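Local coordinates for conserved uncharacterized protein (predicted phosphoesterase COG0622) (Streptococcus pneumoniae, PDB 3CK2) that binds two manganese ions in a calcineurin-like phosphoesterase fold and is probably a metal-dependent phosphodiesterase whose natural substrate is not established, at residues F159-R162 / D163-Y167; F92-Q95 / K96-Y99; D27-V30 / G31-A35; V72-G76 / S77-I81; D18-I21 / V22-V25. All coordinates share one frame; numbering follows the deposited sequence.

Contact 1 of 5, residues F159-R162 / D163-Y167; sequences FLTR and DHEVY. With SRT (S,R meso-tartaric acid), chain F.
Three backbone hydrogen bonds fold the chain back on itself between Phe159 and Tyr167, around a type I beta turn from Thr161 to His164 at the end of strand 154-160. Tyr167 N gives the straightest of them, 2.8 Å to Phe159 O at 175°, and Thr161 N reaches Glu165 O at 2.9 Å; between these two Leu160 and Val166 form a single beta bridge. The turn is closed by His164 N on Thr161 O at 2.8 Å, a donor well above the carbonyl plane. Thr161 adds a side-chain bond: with OG1 set between its backbone N and carbonyl carbon (chi1 71°), the hydroxyl accepts from Asp163 N at 3.2 Å. Arg162 O lies over one face of the His164 imidazole, whose two nitrogens bond to Tyr145 and Glu24, while the Arg162 guanidinium bonds to Ile133 O and forms a salt bridge with Asp18. Water 1 links Phe159 N to Tyr167 O. Thr161 CG2 meets Tyr167 CD1 at 3.7 Å, the two side chains crossing at about a right angle, and Leu160 CD1 approaches Val166 CG2. Val166 also lines the meso-tartaric acid pocket, where its CG1 lies 3.7 Å from O2 of the ligand.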
# COMPACT_ATOMS: atom_id res chain seq x y z
N PHE A 159 3.54 -9.54 5.33
CA PHE A 159 2.09 -9.41 5.24
C PHE A 159 1.43 -9.81 6.55
O PHE A 159 1.81 -10.78 7.16
CB PHE A 159 1.57 -10.21 4.05
CG PHE A 159 2.03 -9.66 2.73
CD1 PHE A 159 1.28 -8.74 2.05
CD2 PHE A 159 3.23 -10.07 2.18
CE1 PHE A 159 1.72 -8.27 0.85
CE2 PHE A 159 3.67 -9.60 0.97
CZ PHE A 159 2.92 -8.69 0.31
N LEU A 160 0.45 -9.01 6.97
CA LEU A 160 -0.13 -9.08 8.32
C LEU A 160 -1.60 -9.36 8.21
O LEU A 160 -2.26 -8.94 7.27
CB LEU A 160 0.10 -7.78 9.09
CG LEU A 160 1.41 -7.52 9.86
CD1 LEU A 160 2.64 -7.91 9.13
CD2 LEU A 160 1.45 -6.05 10.22
N THR A 161 -2.10 -10.11 9.18
CA THR A 161 -3.49 -10.47 9.21
C THR A 161 -4.25 -9.35 9.90
O THR A 161 -3.66 -8.37 10.39
CB THR A 161 -3.74 -11.80 9.93
OG1 THR A 161 -3.52 -11.65 11.32
CG2 THR A 161 -2.89 -12.95 9.33
N ARG A 162 -5.57 -9.49 9.92
CA ARG A 162 -6.45 -8.55 10.62
C ARG A 162 -6.29 -8.58 12.13
O ARG A 162 -6.85 -7.71 12.84
CB ARG A 162 -7.92 -8.81 10.20
CG ARG A 162 -8.18 -8.23 8.80
CD ARG A 162 -9.56 -8.60 8.24
NE ARG A 162 -10.64 -8.04 9.03
CZ ARG A 162 -11.50 -7.12 8.63
NH1 ARG A 162 -11.46 -6.67 7.40
NH2 ARG A 162 -12.44 -6.70 9.45
N ASP A 163 -5.54 -9.57 12.63
CA ASP A 163 -5.11 -9.59 14.03
C ASP A 163 -3.68 -9.11 14.20
O ASP A 163 -3.15 -9.16 15.30
CB ASP A 163 -5.29 -11.01 14.63
CG ASP A 163 -6.75 -11.40 14.79
OD1 ASP A 163 -7.67 -10.54 14.62
OD2 ASP A 163 -6.99 -12.58 15.09
N HIS A 164 -3.08 -8.64 13.11
CA HIS A 164 -1.80 -7.92 13.13
C HIS A 164 -0.64 -8.87 13.38
O HIS A 164 0.37 -8.50 14.00
CB HIS A 164 -1.84 -6.79 14.16
CG HIS A 164 -3.11 -6.00 14.15
ND1 HIS A 164 -3.49 -5.23 13.08
CD2 HIS A 164 -4.11 -5.90 15.07
CE1 HIS A 164 -4.67 -4.68 13.34
NE2 HIS A 164 -5.06 -5.07 14.55
N GLU A 165 -0.77 -10.09 12.87
CA GLU A 165 0.26 -11.12 13.00
C GLU A 165 0.84 -11.33 11.63
O GLU A 165 0.10 -11.26 10.66
CB GLU A 165 -0.33 -12.44 13.45
CG GLU A 165 -1.24 -12.37 14.64
CD GLU A 165 -0.54 -12.45 15.96
OE1 GLU A 165 0.64 -12.89 16.03
OE2 GLU A 165 -1.21 -12.12 16.97
N VAL A 166 2.13 -11.65 11.54
CA VAL A 166 2.74 -11.97 10.26
C VAL A 166 2.08 -13.25 9.74
O VAL A 166 1.88 -14.22 10.47
CB VAL A 166 4.26 -12.09 10.37
CG1 VAL A 166 4.90 -12.44 9.06
CG2 VAL A 166 4.88 -10.79 10.91
N TYR A 167 1.67 -13.22 8.49
CA TYR A 167 1.20 -14.41 7.83
C TYR A 167 2.38 -15.08 7.11
O TYR A 167 3.04 -14.48 6.26
CB TYR A 167 0.10 -14.06 6.85
CG TYR A 167 -0.72 -15.23 6.44
CD1 TYR A 167 -1.59 -15.83 7.34
CD2 TYR A 167 -0.63 -15.76 5.16
CE1 TYR A 167 -2.37 -16.90 6.99
CE2 TYR A 167 -1.44 -16.84 4.78
CZ TYR A 167 -2.32 -17.38 5.71
OH TYR A 167 -3.08 -18.46 5.42
O1 SRT F . 11.08 -12.49 8.42
O11 SRT F . 10.20 -14.51 8.31
C1 SRT F . 10.20 -13.33 8.73
C2 SRT F . 9.08 -12.88 9.63
O2 SRT F . 8.52 -11.70 9.05
C3 SRT F . 9.50 -12.51 11.06
O3 SRT F . 10.77 -13.10 11.39
C4 SRT F . 8.45 -12.89 12.09
O4 SRT F . 8.63 -12.53 13.28
O41 SRT F . 7.41 -13.51 11.76
O HOH W 1 4.20 -12.20 5.40

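Contact 2 of 5, residues F92-Q95 / K96-Y99; sequences FNFQ and KLDY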
# COMPACT_ATOMS: atom_id res chain seq x y z
N PHE A 92 -4.16 -5.67 -17.36
CA PHE A 92 -3.54 -5.96 -18.64
C PHE A 92 -2.06 -6.34 -18.38
O PHE A 92 -1.70 -7.49 -18.53
CB PHE A 92 -3.70 -4.76 -19.59
CG PHE A 92 -3.04 -4.92 -20.93
CD1 PHE A 92 -3.09 -6.13 -21.63
CD2 PHE A 92 -2.39 -3.84 -21.52
CE1 PHE A 92 -2.49 -6.26 -22.88
CE2 PHE A 92 -1.79 -3.97 -22.77
CZ PHE A 92 -1.85 -5.19 -23.45
N ASN A 93 -1.24 -5.39 -17.97
CA ASN A 93 0.12 -5.65 -17.52
C ASN A 93 0.63 -4.47 -16.70
O ASN A 93 -0.10 -3.51 -16.49
CB ASN A 93 1.05 -5.95 -18.71
CG ASN A 93 1.06 -4.84 -19.74
OD1 ASN A 93 1.05 -3.65 -19.41
ND2 ASN A 93 1.08 -5.24 -21.01
N PHE A 94 1.88 -4.52 -16.26
CA PHE A 94 2.42 -3.51 -15.38
C PHE A 94 3.33 -2.52 -16.11
O PHE A 94 4.01 -1.74 -15.46
CB PHE A 94 3.16 -4.16 -14.21
CG PHE A 94 2.26 -4.90 -13.25
CD1 PHE A 94 1.57 -4.24 -12.27
CD2 PHE A 94 2.15 -6.28 -13.31
CE1 PHE A 94 0.75 -4.90 -11.40
CE2 PHE A 94 1.34 -6.98 -12.41
CZ PHE A 94 0.63 -6.27 -11.45
N GLN A 95 3.33 -2.52 -17.44
CA GLN A 95 4.21 -1.65 -18.21
C GLN A 95 3.91 -0.15 -18.00
O GLN A 95 4.83 0.66 -17.92
CB GLN A 95 4.14 -2.00 -19.70
CG GLN A 95 4.73 -3.37 -20.01
CD GLN A 95 4.90 -3.62 -21.49
OE1 GLN A 95 3.97 -3.41 -22.29
NE2 GLN A 95 6.08 -4.10 -21.88
N LYS A 96 2.63 0.22 -17.94
CA LYS A 96 2.26 1.60 -17.69
C LYS A 96 2.61 2.01 -16.24
O LYS A 96 3.17 3.06 -16.02
CB LYS A 96 0.77 1.83 -17.99
CG LYS A 96 0.41 1.80 -19.48
CD LYS A 96 -1.05 2.11 -19.70
CE LYS A 96 -1.55 1.65 -21.07
NZ LYS A 96 -2.37 0.36 -21.04
N LEU A 97 2.29 1.17 -15.27
CA LEU A 97 2.67 1.45 -13.88
C LEU A 97 4.20 1.59 -13.70
O LEU A 97 4.68 2.50 -13.04
CB LEU A 97 2.14 0.37 -12.95
CG LEU A 97 2.24 0.64 -11.45
CD1 LEU A 97 1.30 1.82 -11.06
CD2 LEU A 97 1.94 -0.62 -10.66
N ASP A 98 4.96 0.69 -14.31
CA ASP A 98 6.42 0.72 -14.24
C ASP A 98 7.00 1.93 -14.99
O ASP A 98 7.99 2.50 -14.57
CB ASP A 98 6.98 -0.59 -14.80
CG ASP A 98 8.48 -0.72 -14.62
OD1 ASP A 98 8.98 -0.78 -13.49
OD2 ASP A 98 9.18 -0.80 -15.63
N TYR A 99 6.40 2.34 -16.11
CA TYR A 99 6.89 3.53 -16.80
C TYR A 99 6.80 4.78 -15.89
O TYR A 99 7.73 5.58 -15.80
CB TYR A 99 6.11 3.74 -18.09
CG TYR A 99 6.56 4.94 -18.91
CD1 TYR A 99 7.69 4.87 -19.72
CD2 TYR A 99 5.84 6.13 -18.89
CE1 TYR A 99 8.10 5.98 -20.48
CE2 TYR A 99 6.23 7.22 -19.64
CZ TYR A 99 7.36 7.14 -20.43
OH TYR A 99 7.72 8.23 -21.16
O HOH W 2 0.38 -0.99 -15.81
O HOH W 3 -1.01 -1.55 -19.11
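Polar contacts between Asn93 and Lys96 run through solvent: water 3 lies 3.0 Å from both Asn93 OD1 and Lys96 NZ, accepting from the ammonium. The ammonium group also has a direct partner in Asp89, with which it forms a salt bridge, and it lies at the edge of the Phe92 ring, near the ring plane. A second water bridges backbone atoms, donating to Asn93 O at 2.7 Å and accepting from Leu97 N, an amide in the first turn of the helix. Asn93 OD1 takes a further bond from Gln95 N at 3.2 Å, from above the amide plane; the ring this closes is an Asx turn, made possible by the chi1 of 56° that swings the carboxamide back over its own backbone. The Asx turn leads directly into helix 95-103, for which Phe94 is the N-cap residue. Among the backbone bonds, Asp98 N reaches Phe94 O and Tyr99 N reaches Gln95 O, both at 2.9 Å, and so begin the helical pattern. Apolar contact is confined to one pair. Phe94 and Leu97 lie side by side and point the same way, with Leu97 CD2 at the edge of the phenyl ring, 4.0 Å from CD1. The same ring meets Trp120 edge-to-face and also touches Tyr111, while Leu97 packs on Phe88 and Phe127.

Contact 3 of 5, residues D27-V30 / G31-A35; sequences DRYV and GKVDA
Tyr29 O receives two backbone amides as helix 19-29 ends, Lys32 N at 2.8 Å and, through a weak bond, Val33 N at 3.2 Å. The first of these closes a type II beta turn from Tyr29 to Lys32. This is the exit from the helix of a beta-alpha-beta unit, and the loop that follows leads the chain into strand 35-38. Val30 is the first residue to leave helical angles, and Gly31 adopts a positive phi of 85° at the third turn position. Lys32 N approaches Tyr29 O from above the carbonyl plane. On the side-chain level Tyr29 and Val33 carry the contact. Val33 CG1 comes obliquely to the phenol ring, 4.0 Å from CD1 of Tyr29; with chi1 -65° this CG1 lies beside the backbone N, which leaves CG2 between N and the carbonyl carbon, 3.5 Å from Tyr29 O. Both side chains also pack on Ile10, placing the turn against strand 7-12. Arg28 covers one face of the Tyr29 ring with its CG, centred above it, and NE makes a weak bond to the phenol oxygen; Tyr29 OH has another hydrogen-bond partner in Tyr145 OH. The extended Lys32 chain leads away from the helix at its end, after passing Arg28 O with its CD at 3.6 Å.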
# COMPACT_ATOMS: atom_id res chain seq x y z
N ASP A 27 -5.55 3.67 14.30
CA ASP A 27 -5.34 3.75 15.73
C ASP A 27 -4.10 3.00 16.20
O ASP A 27 -3.38 3.44 17.09
CB ASP A 27 -6.57 3.19 16.47
CG ASP A 27 -7.76 4.16 16.49
OD1 ASP A 27 -7.63 5.29 15.97
OD2 ASP A 27 -8.82 3.78 17.04
N ARG A 28 -3.86 1.84 15.62
CA ARG A 28 -2.74 1.01 16.05
C ARG A 28 -1.40 1.64 15.68
O ARG A 28 -0.42 1.58 16.45
CB ARG A 28 -2.86 -0.36 15.39
CG ARG A 28 -1.87 -1.36 15.89
CD ARG A 28 -2.08 -2.68 15.22
NE ARG A 28 -1.04 -3.61 15.63
CZ ARG A 28 -1.05 -4.27 16.79
NH1 ARG A 28 -2.07 -4.15 17.65
NH2 ARG A 28 -0.04 -5.08 17.07
N TYR A 29 -1.37 2.28 14.52
CA TYR A 29 -0.11 2.63 13.89
C TYR A 29 0.17 4.13 13.75
O TYR A 29 1.35 4.54 13.71
CB TYR A 29 -0.04 1.96 12.52
CG TYR A 29 0.07 0.45 12.57
CD1 TYR A 29 1.24 -0.18 13.02
CD2 TYR A 29 -0.98 -0.35 12.09
CE1 TYR A 29 1.33 -1.60 13.02
CE2 TYR A 29 -0.91 -1.73 12.06
CZ TYR A 29 0.25 -2.37 12.53
OH TYR A 29 0.28 -3.75 12.52
N VAL A 30 -0.87 4.97 13.65
CA VAL A 30 -0.61 6.41 13.40
C VAL A 30 0.20 6.99 14.56
O VAL A 30 -0.12 6.77 15.74
CB VAL A 30 -1.86 7.26 13.09
CG1 VAL A 30 -1.51 8.79 13.10
CG2 VAL A 30 -2.48 6.81 11.76
N GLY A 31 1.30 7.66 14.21
CA GLY A 31 2.21 8.22 15.21
C GLY A 31 3.25 7.24 15.73
O GLY A 31 4.15 7.64 16.45
N LYS A 32 3.13 5.96 15.36
CA LYS A 32 4.11 4.94 15.77
C LYS A 32 4.94 4.37 14.62
O LYS A 32 5.87 3.63 14.86
CB LYS A 32 3.42 3.80 16.53
CG LYS A 32 2.71 4.26 17.80
CD LYS A 32 2.06 3.07 18.54
CE LYS A 32 1.69 3.42 20.00
NZ LYS A 32 1.46 2.21 20.87
N VAL A 33 4.58 4.68 13.38
CA VAL A 33 5.35 4.30 12.20
C VAL A 33 5.54 5.59 11.40
O VAL A 33 4.91 6.63 11.71
CB VAL A 33 4.62 3.19 11.36
CG1 VAL A 33 4.50 1.92 12.16
CG2 VAL A 33 3.25 3.66 10.93
N ASP A 34 6.39 5.57 10.37
CA ASP A 34 6.60 6.78 9.57
C ASP A 34 5.43 7.21 8.68
O ASP A 34 5.25 8.38 8.44
CB ASP A 34 7.88 6.65 8.74
CG ASP A 34 9.08 6.45 9.60
OD1 ASP A 34 9.80 7.45 9.86
OD2 ASP A 34 9.26 5.33 10.09
N ALA A 35 4.61 6.27 8.21
CA ALA A 35 3.46 6.60 7.37
C ALA A 35 2.54 5.40 7.30
O ALA A 35 2.99 4.26 7.44
CB ALA A 35 3.92 7.02 5.95

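Contact 4 of 5, residues V72-G76 / S77-I81; sequences VTELG and STKII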
# COMPACT_ATOMS: atom_id res chain seq x y z
N VAL A 72 2.23 11.26 -4.23
CA VAL A 72 3.66 11.16 -3.97
C VAL A 72 3.94 11.54 -2.52
O VAL A 72 3.55 12.61 -2.07
CB VAL A 72 4.49 12.09 -4.95
CG1 VAL A 72 5.98 12.02 -4.64
CG2 VAL A 72 4.22 11.70 -6.41
N THR A 73 4.61 10.67 -1.81
CA THR A 73 4.95 10.87 -0.43
C THR A 73 6.46 10.72 -0.29
O THR A 73 7.00 9.68 -0.54
CB THR A 73 4.22 9.90 0.47
OG1 THR A 73 2.82 10.05 0.31
CG2 THR A 73 4.51 10.19 1.87
N GLU A 74 7.14 11.79 0.05
CA GLU A 74 8.57 11.74 0.19
C GLU A 74 8.84 11.59 1.64
O GLU A 74 8.42 12.38 2.43
CB GLU A 74 9.26 12.95 -0.40
CG GLU A 74 8.63 13.41 -1.67
CD GLU A 74 9.60 13.65 -2.78
OE1 GLU A 74 9.15 14.10 -3.84
OE2 GLU A 74 10.79 13.38 -2.63
N LEU A 75 9.50 10.51 1.97
CA LEU A 75 9.70 10.16 3.34
C LEU A 75 11.18 10.14 3.52
O LEU A 75 11.84 9.22 3.08
CB LEU A 75 9.09 8.79 3.59
CG LEU A 75 8.28 8.54 4.83
CD1 LEU A 75 7.20 9.48 4.98
CD2 LEU A 75 7.74 7.19 4.78
N GLY A 76 11.71 11.20 4.11
CA GLY A 76 13.13 11.42 4.11
C GLY A 76 13.68 11.21 2.73
O GLY A 76 13.28 11.84 1.79
N SER A 77 14.60 10.28 2.62
CA SER A 77 15.26 9.95 1.36
C SER A 77 14.50 8.91 0.53
O SER A 77 14.97 8.52 -0.55
CB SER A 77 16.68 9.45 1.65
OG SER A 77 16.60 8.22 2.33
N THR A 78 13.33 8.48 1.02
CA THR A 78 12.49 7.49 0.35
C THR A 78 11.29 8.10 -0.36
O THR A 78 10.36 8.57 0.30
CB THR A 78 11.98 6.49 1.37
OG1 THR A 78 13.10 5.91 2.04
CG2 THR A 78 11.12 5.39 0.71
N LYS A 79 11.29 8.08 -1.69
CA LYS A 79 10.15 8.53 -2.49
C LYS A 79 9.19 7.37 -2.80
O LYS A 79 9.53 6.40 -3.51
CB LYS A 79 10.62 9.15 -3.79
CG LYS A 79 9.50 9.66 -4.69
CD LYS A 79 10.09 10.44 -5.87
CE LYS A 79 9.01 11.06 -6.72
NZ LYS A 79 9.58 11.96 -7.74
N ILE A 80 7.98 7.49 -2.25
CA ILE A 80 6.95 6.53 -2.37
C ILE A 80 5.91 7.16 -3.33
O ILE A 80 5.55 8.33 -3.20
CB ILE A 80 6.33 6.24 -0.95
CG1 ILE A 80 7.44 5.73 -0.01
CG2 ILE A 80 5.13 5.29 -1.05
CD1 ILE A 80 7.11 5.64 1.49
N ILE A 81 5.48 6.37 -4.32
CA ILE A 81 4.37 6.74 -5.19
C ILE A 81 3.28 5.70 -4.95
O ILE A 81 3.55 4.59 -4.52
CB ILE A 81 4.79 6.93 -6.69
CG1 ILE A 81 5.09 5.60 -7.40
CG2 ILE A 81 6.02 7.87 -6.80
CD1 ILE A 81 5.41 5.79 -8.91
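Val72 to Ile81 form a beta hairpin with a two-residue loop (Gly76-Ser77), joining strand 70-75, outermost in the five-stranded sheet, to its neighbour 78-83 through a type II' turn from Leu75 to Thr78. Gly76 occupies the turn position with positive phi (46°). Two hydrogen-bonded pairs tie the strands. In one, Thr73 N to Ile80 O and Ile80 N to Thr73 O are both 2.9 Å; in the other, Leu75 with Thr78, Thr78 N to Leu75 O is 2.6 Å. The sheet's two faces differ. On one, Leu75 and Ile80 cross diagonally, CD2 to CD1 at 3.7 Å, and face strand 35-38 of the other sheet through Ala35 and Phe37. Polar atoms on that same face are held from outside the hairpin, Thr73 OG1 by Arg55 and Thr78 OG1 by Gln7. On the opposite face the extended Lys79 chain passes over Val72, its CE 3.8 Å from CG1. Glu74 lies beside it pointing the same way, but their charged ends stay beyond salt-bridge range, and the ammonium pairs with Glu104 instead. Ile81 turns away toward Trp100 and Ala101 of helix 95-103, leaving its CG2 as the branch that meets Val72, 4.2 Å from CG2 of the valine.

Contact 5 of 5, residues D18-I21 / V22-V25; sequences DSLI and VEEV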
# COMPACT_ATOMS: atom_id res chain seq x y z
N ASP A 18 -15.69 -1.53 5.02
CA ASP A 18 -15.33 -1.86 6.39
C ASP A 18 -14.54 -0.69 6.97
O ASP A 18 -13.37 -0.48 6.68
CB ASP A 18 -14.54 -3.17 6.39
CG ASP A 18 -14.22 -3.67 7.77
OD1 ASP A 18 -14.22 -2.89 8.74
OD2 ASP A 18 -13.94 -4.88 7.88
N SER A 19 -15.23 0.12 7.76
CA SER A 19 -14.62 1.25 8.39
C SER A 19 -13.97 0.90 9.74
O SER A 19 -13.02 1.55 10.13
CB SER A 19 -15.66 2.38 8.56
OG SER A 19 -16.79 1.91 9.24
N LEU A 20 -14.45 -0.14 10.42
CA LEU A 20 -13.86 -0.53 11.71
C LEU A 20 -12.44 -0.99 11.48
O LEU A 20 -11.56 -0.70 12.29
CB LEU A 20 -14.65 -1.62 12.43
CG LEU A 20 -15.90 -1.32 13.27
CD1 LEU A 20 -16.40 -2.64 13.92
CD2 LEU A 20 -15.73 -0.25 14.38
N ILE A 21 -12.18 -1.69 10.37
CA ILE A 21 -10.80 -2.16 10.13
C ILE A 21 -9.82 -1.03 9.82
O ILE A 21 -8.65 -1.05 10.22
CB ILE A 21 -10.68 -3.36 9.10
CG1 ILE A 21 -9.35 -4.10 9.34
CG2 ILE A 21 -10.82 -2.93 7.65
CD1 ILE A 21 -9.23 -4.79 10.72
N VAL A 22 -10.30 -0.03 9.11
CA VAL A 22 -9.52 1.16 8.78
C VAL A 22 -9.18 1.96 10.05
O VAL A 22 -8.03 2.39 10.23
CB VAL A 22 -10.30 2.00 7.74
CG1 VAL A 22 -9.67 3.40 7.59
CG2 VAL A 22 -10.33 1.24 6.43
N GLU A 23 -10.18 2.15 10.91
CA GLU A 23 -10.01 2.82 12.23
C GLU A 23 -9.02 2.06 13.13
O GLU A 23 -8.19 2.66 13.78
CB GLU A 23 -11.37 2.93 12.96
CG GLU A 23 -11.32 3.68 14.30
CD GLU A 23 -12.68 3.77 15.02
OE1 GLU A 23 -13.58 2.96 14.73
OE2 GLU A 23 -12.82 4.62 15.94
N GLU A 24 -9.16 0.74 13.17
CA GLU A 24 -8.31 -0.11 13.98
C GLU A 24 -6.85 -0.02 13.56
O GLU A 24 -5.97 0.09 14.42
CB GLU A 24 -8.77 -1.56 13.90
CG GLU A 24 -7.94 -2.42 14.80
CD GLU A 24 -8.47 -3.84 14.97
OE1 GLU A 24 -9.57 -4.15 14.41
OE2 GLU A 24 -7.77 -4.60 15.68
N VAL A 25 -6.60 -0.04 12.26
CA VAL A 25 -5.24 0.07 11.71
C VAL A 25 -4.66 1.50 11.87
O VAL A 25 -3.47 1.66 12.22
CB VAL A 25 -5.21 -0.42 10.20
CG1 VAL A 25 -3.95 0.05 9.46
CG2 VAL A 25 -5.40 -1.93 10.14
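The N-terminal turns of helix 19-29, the helix of a beta-alpha-beta unit between strands 7-12 and 35-38, begin at Asp18, whose backbone oxygen touches Val22 CG2 at 3.5 Å. Asp18 is the N-cap: its carboxylate, carried by a CG anti to the backbone N (chi1 -175°), accepts Ile21 N on OD1 at 2.9 Å, with the amide above the carboxylate plane. The other oxygen, OD2, has its partner in Arg162. A negative group at this end should interact favourably with the helix dipole. Regular bonds then follow, Glu23 N to Ser19 O at 3.0 Å, Glu24 N to Leu20 O at 2.9 Å and Val25 N to Ile21 O at 3.1 Å. Leu20 and Glu23 run alongside one another, CD2 of the leucine lying 3.9 Å from OE1 of the glutamate. Val25 packs on Ile10 and Met12 of strand 7-12, while Ile21 packs on Ile133. Glu24 OE2 has His164 as its partner. The Glu24 and Ile21 side chains cross at a slant, with OE1 of the glutamate 3.8 Å from CD1 of Ile21.

Overall arrangement
The chemistry of the five local contacts varies with their place in the fold. Contacts 3 and 5 share helix 19-29, one at its exit and the other at its start, and contact 1 meets both: a salt bridge, a probable hydrogen bond and some packing with contact 5, packing with contact 3. Contact 4, on the other sheet, reaches contact 3 only through apolar touches of Leu75 with Asp34 and Ala35. Contact 2 begins the helix after strand 78-83 and touches none of the others; its centre lies about 28 Å from that of contact 1, across the chain's centre. Contacts 2 and 3 are surface features, whereas 1, 4 and 5 are partly buried. Bridging waters appear in contacts 1 and 2, and only contact 1 includes a tartrate-pocket residue.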